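Local structure of leucine-rich repeat protein (Bacteroides thetaiotaomicron, 4ECN) at residues Thr494-Tyr499 with Pro508-Asp513; Leu517-Ile522 with Ile550-Met555. The protein is of unknown function but, as an extracellular leucine-rich repeat protein, probably binds other proteins. All blocks are in the same frame, centred on the assembly; numbering follows the deposited sequence.

Contact 1: Thr494-Tyr499 with Pro508-Asp513; sequences TDVELY and PDFLYD
Val496 and Leu498, alternate residues of strand 495-499, point their side chains at the turn 508-513, while Asp495 and Glu497, which alternate with them, serve the other face of the sheet. There Asp495 forms a salt bridge with Arg384 and Glu497 a hydrogen bond with His357, so charge stays on one face and hydrocarbon on the other. Val496 touches with a single branch: CG1, anti to the backbone N (chi1 -180°), meets Leu511 CD2 at 3.8 Å. The same methyl lies at the edge of the Phe510 ring, near its plane, with Val496 CG1 4.0 Å from Phe510 CZ. A beta-branched valine suits this extended backbone and offers a methyl without a long reach. Two residues on, Leu498 needs its extra length. The tip of its side chain, CD1, comes up against the proline ring, Leu498 CD1 to Pro508 CG being 3.6 Å, and also lies 4.1 Å from Leu511 CD1. Phe510 CE2 approaches this methyl obliquely. On the Phe510 ring itself, Leu511 CG sits over one face toward the rim, and Trp487 meets the ring from outside the two segments. This is the inward side of a leucine-rich repeat, where alternate strand residues fill the core. No hydrogen bond crosses between the segments: the turn is held to the strand by apolar packing, which depends on complementary shape and exclusion of water.

Contact 2: Leu517-Ile522 with Ile550-Met555; sequences LQSLNI and IQIFYM
Gln518 O receives two backbone donors at the start of the neighbouring strand, Gln551 N, just before it, at 2.7 Å and Ile552 N at 3.0 Å, both in the carbonyl plane. Further along, Leu520 N donates to Ile552 O at 3.0 Å, Leu520 O accepts from Tyr554 N, and Ile522 N reaches Tyr554 O at 2.8 Å with a nearly straight N-H...O angle of 172°. Leu520 thus uses both its N and O on this neighbour, as a parallel pair requires. Strands 519-521 and 552-554, joined by helix 530-542 in a beta-alpha-beta unit, are successive parallel strands of the leucine-rich repeat sheet. Leu520 CD2 packs 3.8 Å from Phe553 CE1 on the core face, where flexible leucine and broad phenylalanine fill space well. On the other face Asn521 crosses Tyr554, its amide plane turned 33° from the ring, with Asn521 OD1 hydrogen-bonded to Ala523 N and Tyr554 OH to the carbonyl oxygen of Arg384. The extended chain of Gln518 runs alongside that of Gln551 and carries OE1 to Arg384. With an alanine in place of this glutamine, Arg384 would probably lose this acceptor and the flank of Gln551 its cover. Ile522 CD1 lies 3.7 Å from Phe553 CE1, and CG of Met555, modelled as selenomethionine, covers part of one face of that ring.

From the N terminus, the chain runs first along strand 495-499 and then into the turn 508-513, where contact 1 closes a short loop of eight residues without helix or strand. It next enters strand 519-521, passes through helix 530-542 and returns as strand 552-554, so contact 2 closes a longer, helix-containing excursion. The two lie in series, neither nesting nor crossing, with centres about 9 Å apart. They share the sheet: strand 519-521 pairs with strand 495-499 on one edge and with strand 552-554 on the other. Leu511 of contact 1 also touches Leu520 of contact 2, joining turn and sheet through the core.

Contact 1: Thr494-Tyr499 with Pro508-Asp513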
loop_
_atom_site.group_PDB
_atom_site.type_symbol
_atom_site.label_atom_id
_atom_site.label_comp_id
_atom_site.label_asym_id
_atom_site.label_seq_id
_atom_site.Cartn_x
_atom_site.Cartn_y
_atom_site.Cartn_z
ATOM N N THR A 494 1.357 12.145 -14.614
ATOM C CA THR A 494 1.833 13.112 -13.629
ATOM C C THR A 494 2.369 12.456 -12.370
ATOM O O THR A 494 3.157 13.074 -11.657
ATOM C CB THR A 494 0.685 14.050 -13.245
ATOM O OG1 THR A 494 -0.393 13.286 -12.695
ATOM C CG2 THR A 494 0.193 14.863 -14.421
ATOM N N ASP A 495 1.921 11.228 -12.067
ATOM C CA ASP A 495 2.336 10.540 -10.847
ATOM C C ASP A 495 3.015 9.235 -11.143
ATOM O O ASP A 495 2.478 8.434 -11.901
ATOM C CB ASP A 495 1.130 10.290 -9.941
ATOM C CG ASP A 495 0.593 11.538 -9.270
ATOM O OD1 ASP A 495 0.213 12.490 -9.996
ATOM O OD2 ASP A 495 0.501 11.541 -8.026
ATOM N N VAL A 496 4.210 9.023 -10.536
ATOM C CA VAL A 496 5.030 7.800 -10.647
ATOM C C VAL A 496 5.541 7.434 -9.278
ATOM O O VAL A 496 5.959 8.322 -8.532
ATOM C CB VAL A 496 6.214 7.896 -11.651
ATOM C CG1 VAL A 496 7.006 6.591 -11.704
ATOM C CG2 VAL A 496 5.740 8.288 -13.048
ATOM N N GLU A 497 5.499 6.129 -8.951
ATOM C CA GLU A 497 6.046 5.557 -7.729
ATOM C C GLU A 497 6.949 4.385 -8.081
ATOM O O GLU A 497 6.551 3.478 -8.814
ATOM C CB GLU A 497 4.953 5.124 -6.744
ATOM C CG GLU A 497 5.475 4.465 -5.466
ATOM C CD GLU A 497 4.451 4.325 -4.354
ATOM O OE1 GLU A 497 4.005 5.368 -3.815
ATOM O OE2 GLU A 497 4.134 3.171 -3.987
ATOM N N LEU A 498 8.183 4.448 -7.561
ATOM C CA LEU A 498 9.239 3.452 -7.626
ATOM C C LEU A 498 9.739 3.244 -6.214
ATOM O O LEU A 498 10.831 3.656 -5.864
ATOM C CB LEU A 498 10.345 3.890 -8.593
ATOM C CG LEU A 498 10.212 3.442 -10.030
ATOM C CD1 LEU A 498 11.186 4.173 -10.886
ATOM C CD2 LEU A 498 10.445 1.960 -10.176
ATOM N N TYR A 499 8.887 2.667 -5.379
ATOM C CA TYR A 499 9.109 2.470 -3.949
ATOM C C TYR A 499 9.733 1.123 -3.652
ATOM O O TYR A 499 9.304 0.104 -4.189
ATOM C CB TYR A 499 7.756 2.588 -3.211
ATOM C CG TYR A 499 7.841 2.422 -1.710
ATOM C CD1 TYR A 499 8.296 3.456 -0.901
ATOM C CD2 TYR A 499 7.453 1.235 -1.095
ATOM C CE1 TYR A 499 8.425 3.292 0.473
ATOM C CE2 TYR A 499 7.537 1.076 0.286
ATOM C CZ TYR A 499 8.014 2.114 1.070
ATOM O OH TYR A 499 8.131 1.979 2.439
ATOM N N PRO A 508 15.579 4.433 -13.307
ATOM C CA PRO A 508 15.440 4.067 -14.721
ATOM C C PRO A 508 15.271 5.304 -15.608
ATOM O O PRO A 508 14.707 6.325 -15.161
ATOM C CB PRO A 508 14.189 3.184 -14.727
ATOM C CG PRO A 508 13.443 3.602 -13.598
ATOM C CD PRO A 508 14.399 3.998 -12.537
ATOM N N ASP A 509 15.745 5.192 -16.879
ATOM C CA ASP A 509 15.763 6.269 -17.873
ATOM C C ASP A 509 14.385 6.825 -18.241
ATOM O O ASP A 509 14.314 7.999 -18.622
ATOM C CB ASP A 509 16.431 5.798 -19.170
ATOM C CG ASP A 509 17.848 6.315 -19.337
ATOM O OD1 ASP A 509 18.695 6.042 -18.441
ATOM O OD2 ASP A 509 18.118 6.992 -20.364
ATOM N N PHE A 510 13.303 6.015 -18.124
ATOM C CA PHE A 510 11.967 6.429 -18.546
ATOM C C PHE A 510 11.503 7.708 -17.790
ATOM O O PHE A 510 10.800 8.525 -18.393
ATOM C CB PHE A 510 10.955 5.290 -18.388
ATOM C CG PHE A 510 10.304 5.122 -17.042
ATOM C CD1 PHE A 510 9.129 5.794 -16.731
ATOM C CD2 PHE A 510 10.827 4.245 -16.106
ATOM C CE1 PHE A 510 8.536 5.657 -15.479
ATOM C CE2 PHE A 510 10.222 4.097 -14.855
ATOM C CZ PHE A 510 9.084 4.803 -14.550
ATOM N N LEU A 511 11.945 7.910 -16.520
ATOM C CA LEU A 511 11.569 9.072 -15.696
ATOM C C LEU A 511 11.971 10.406 -16.307
ATOM O O LEU A 511 11.235 11.384 -16.186
ATOM C CB LEU A 511 12.216 8.988 -14.306
ATOM C CG LEU A 511 11.724 7.904 -13.395
ATOM C CD1 LEU A 511 12.620 7.789 -12.175
ATOM C CD2 LEU A 511 10.260 8.118 -13.031
ATOM N N TYR A 512 13.148 10.443 -16.931
ATOM C CA TYR A 512 13.742 11.651 -17.487
ATOM C C TYR A 512 13.130 12.023 -18.845
ATOM O O TYR A 512 13.323 13.152 -19.311
ATOM C CB TYR A 512 15.257 11.448 -17.620
ATOM C CG TYR A 512 15.920 11.041 -16.314
ATOM C CD1 TYR A 512 16.218 11.986 -15.334
ATOM C CD2 TYR A 512 16.278 9.715 -16.072
ATOM C CE1 TYR A 512 16.831 11.619 -14.136
ATOM C CE2 TYR A 512 16.901 9.338 -14.878
ATOM C CZ TYR A 512 17.176 10.294 -13.914
ATOM O OH TYR A 512 17.791 9.934 -12.738
ATOM N N ASP A 513 12.363 11.099 -19.446
ATOM C CA ASP A 513 11.736 11.298 -20.753
ATOM C C ASP A 513 10.230 11.581 -20.618
ATOM O O ASP A 513 9.544 11.745 -21.631
ATOM C CB ASP A 513 11.978 10.070 -21.647
ATOM C CG ASP A 513 13.445 9.722 -21.883
ATOM O OD1 ASP A 513 14.315 10.603 -21.661
ATOM O OD2 ASP A 513 13.722 8.576 -22.301
#

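Contact 2: Leu517-Ile522 with Ile550-Met555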
loop_
_atom_site.group_PDB
_atom_site.type_symbol
_atom_site.label_atom_id
_atom_site.label_comp_id
_atom_site.label_asym_id
_atom_site.label_seq_id
_atom_site.Cartn_x
_atom_site.Cartn_y
_atom_site.Cartn_z
ATOM N N LEU A 517 5.688 15.044 -15.590
ATOM C CA LEU A 517 5.836 14.436 -14.266
ATOM C C LEU A 517 5.712 15.524 -13.188
ATOM O O LEU A 517 6.286 16.599 -13.326
ATOM C CB LEU A 517 7.182 13.682 -14.168
ATOM C CG LEU A 517 7.511 12.888 -12.892
ATOM C CD1 LEU A 517 6.505 11.787 -12.631
ATOM C CD2 LEU A 517 8.912 12.282 -12.959
ATOM N N GLN A 518 4.933 15.249 -12.140
ATOM C CA GLN A 518 4.654 16.188 -11.060
ATOM C C GLN A 518 4.955 15.623 -9.687
ATOM O O GLN A 518 5.400 16.366 -8.812
ATOM C CB GLN A 518 3.173 16.592 -11.091
ATOM C CG GLN A 518 2.766 17.443 -12.284
ATOM C CD GLN A 518 1.301 17.763 -12.228
ATOM O OE1 GLN A 518 0.574 17.379 -11.307
ATOM N NE2 GLN A 518 0.831 18.480 -13.213
ATOM N N SER A 519 4.623 14.340 -9.470
ATOM C CA SER A 519 4.793 13.626 -8.211
ATOM C C SER A 519 5.635 12.377 -8.435
ATOM O O SER A 519 5.291 11.546 -9.282
ATOM C CB SER A 519 3.430 13.265 -7.635
ATOM O OG SER A 519 3.530 12.345 -6.559
ATOM N N LEU A 520 6.727 12.240 -7.664
ATOM C CA LEU A 520 7.654 11.116 -7.746
ATOM C C LEU A 520 8.032 10.632 -6.351
ATOM O O LEU A 520 8.363 11.444 -5.477
ATOM C CB LEU A 520 8.911 11.539 -8.533
ATOM C CG LEU A 520 9.999 10.496 -8.770
ATOM C CD1 LEU A 520 9.552 9.457 -9.753
ATOM C CD2 LEU A 520 11.266 11.141 -9.255
ATOM N N ASN A 521 7.973 9.303 -6.148
ATOM C CA ASN A 521 8.316 8.621 -4.900
ATOM C C ASN A 521 9.361 7.588 -5.192
ATOM O O ASN A 521 9.056 6.615 -5.900
ATOM C CB ASN A 521 7.078 7.981 -4.276
ATOM C CG ASN A 521 7.270 7.465 -2.876
ATOM O OD1 ASN A 521 8.255 6.804 -2.540
ATOM N ND2 ASN A 521 6.287 7.707 -2.028
ATOM N N ILE A 522 10.595 7.789 -4.675
ATOM C CA ILE A 522 11.693 6.850 -4.915
ATOM C C ILE A 522 12.274 6.380 -3.563
ATOM O O ILE A 522 13.411 5.937 -3.504
ATOM C CB ILE A 522 12.783 7.447 -5.858
ATOM C CG1 ILE A 522 13.346 8.792 -5.312
ATOM C CG2 ILE A 522 12.217 7.593 -7.290
ATOM C CD1 ILE A 522 14.673 9.221 -5.886
ATOM N N ILE A 550 8.418 18.990 -11.476
ATOM C CA ILE A 550 8.304 18.235 -10.220
ATOM C C ILE A 550 7.752 19.167 -9.153
ATOM O O ILE A 550 8.234 20.297 -9.021
ATOM C CB ILE A 550 9.653 17.570 -9.761
ATOM C CG1 ILE A 550 10.340 16.725 -10.873
ATOM C CG2 ILE A 550 9.519 16.768 -8.431
ATOM C CD1 ILE A 550 9.758 15.359 -11.165
ATOM N N GLN A 551 6.723 18.676 -8.428
ATOM C CA GLN A 551 6.003 19.343 -7.346
ATOM C C GLN A 551 6.167 18.585 -6.020
ATOM O O GLN A 551 6.311 19.208 -4.959
ATOM C CB GLN A 551 4.507 19.458 -7.709
ATOM C CG GLN A 551 4.194 20.413 -8.873
ATOM C CD GLN A 551 2.755 20.363 -9.334
ATOM O OE1 GLN A 551 1.827 20.026 -8.585
ATOM N NE2 GLN A 551 2.546 20.689 -10.599
ATOM N N ILE A 552 6.134 17.232 -6.086
ATOM C CA ILE A 552 6.266 16.344 -4.925
ATOM C C ILE A 552 7.432 15.412 -5.142
ATOM O O ILE A 552 7.480 14.686 -6.136
ATOM C CB ILE A 552 4.949 15.556 -4.683
ATOM C CG1 ILE A 552 3.771 16.522 -4.391
ATOM C CG2 ILE A 552 5.108 14.499 -3.589
ATOM C CD1 ILE A 552 2.469 15.979 -4.707
ATOM N N PHE A 553 8.362 15.404 -4.198
ATOM C CA PHE A 553 9.484 14.502 -4.287
ATOM C C PHE A 553 9.690 13.784 -2.923
ATOM O O PHE A 553 10.041 14.409 -1.926
ATOM C CB PHE A 553 10.728 15.264 -4.750
ATOM C CG PHE A 553 11.934 14.418 -5.081
ATOM C CD1 PHE A 553 11.792 13.209 -5.753
ATOM C CD2 PHE A 553 13.216 14.874 -4.810
ATOM C CE1 PHE A 553 12.904 12.432 -6.061
ATOM C CE2 PHE A 553 14.334 14.104 -5.132
ATOM C CZ PHE A 553 14.172 12.888 -5.758
ATOM N N TYR A 554 9.385 12.475 -2.891
ATOM C CA TYR A 554 9.616 11.574 -1.767
ATOM C C TYR A 554 10.859 10.769 -2.029
ATOM O O TYR A 554 10.866 9.979 -2.970
ATOM C CB TYR A 554 8.431 10.620 -1.545
ATOM C CG TYR A 554 7.124 11.219 -1.087
ATOM C CD1 TYR A 554 6.935 11.591 0.245
ATOM C CD2 TYR A 554 6.017 11.248 -1.933
ATOM C CE1 TYR A 554 5.699 12.049 0.703
ATOM C CE2 TYR A 554 4.774 11.703 -1.482
ATOM C CZ TYR A 554 4.626 12.118 -0.167
ATOM O OH TYR A 554 3.417 12.564 0.291
HETATM N N MSE A 555 11.917 10.959 -1.252
HETATM C CA MSE A 555 13.142 10.175 -1.438
HETATM C C MSE A 555 13.736 9.758 -0.065
HETATM O O MSE A 555 14.949 9.646 0.097
HETATM C CB MSE A 555 14.173 10.921 -2.289
HETATM C CG MSE A 555 14.450 12.332 -1.816
HETATM SE SE MSE A 555 16.209 12.865 -2.369
HETATM C CE MSE A 555 17.262 11.802 -1.107
#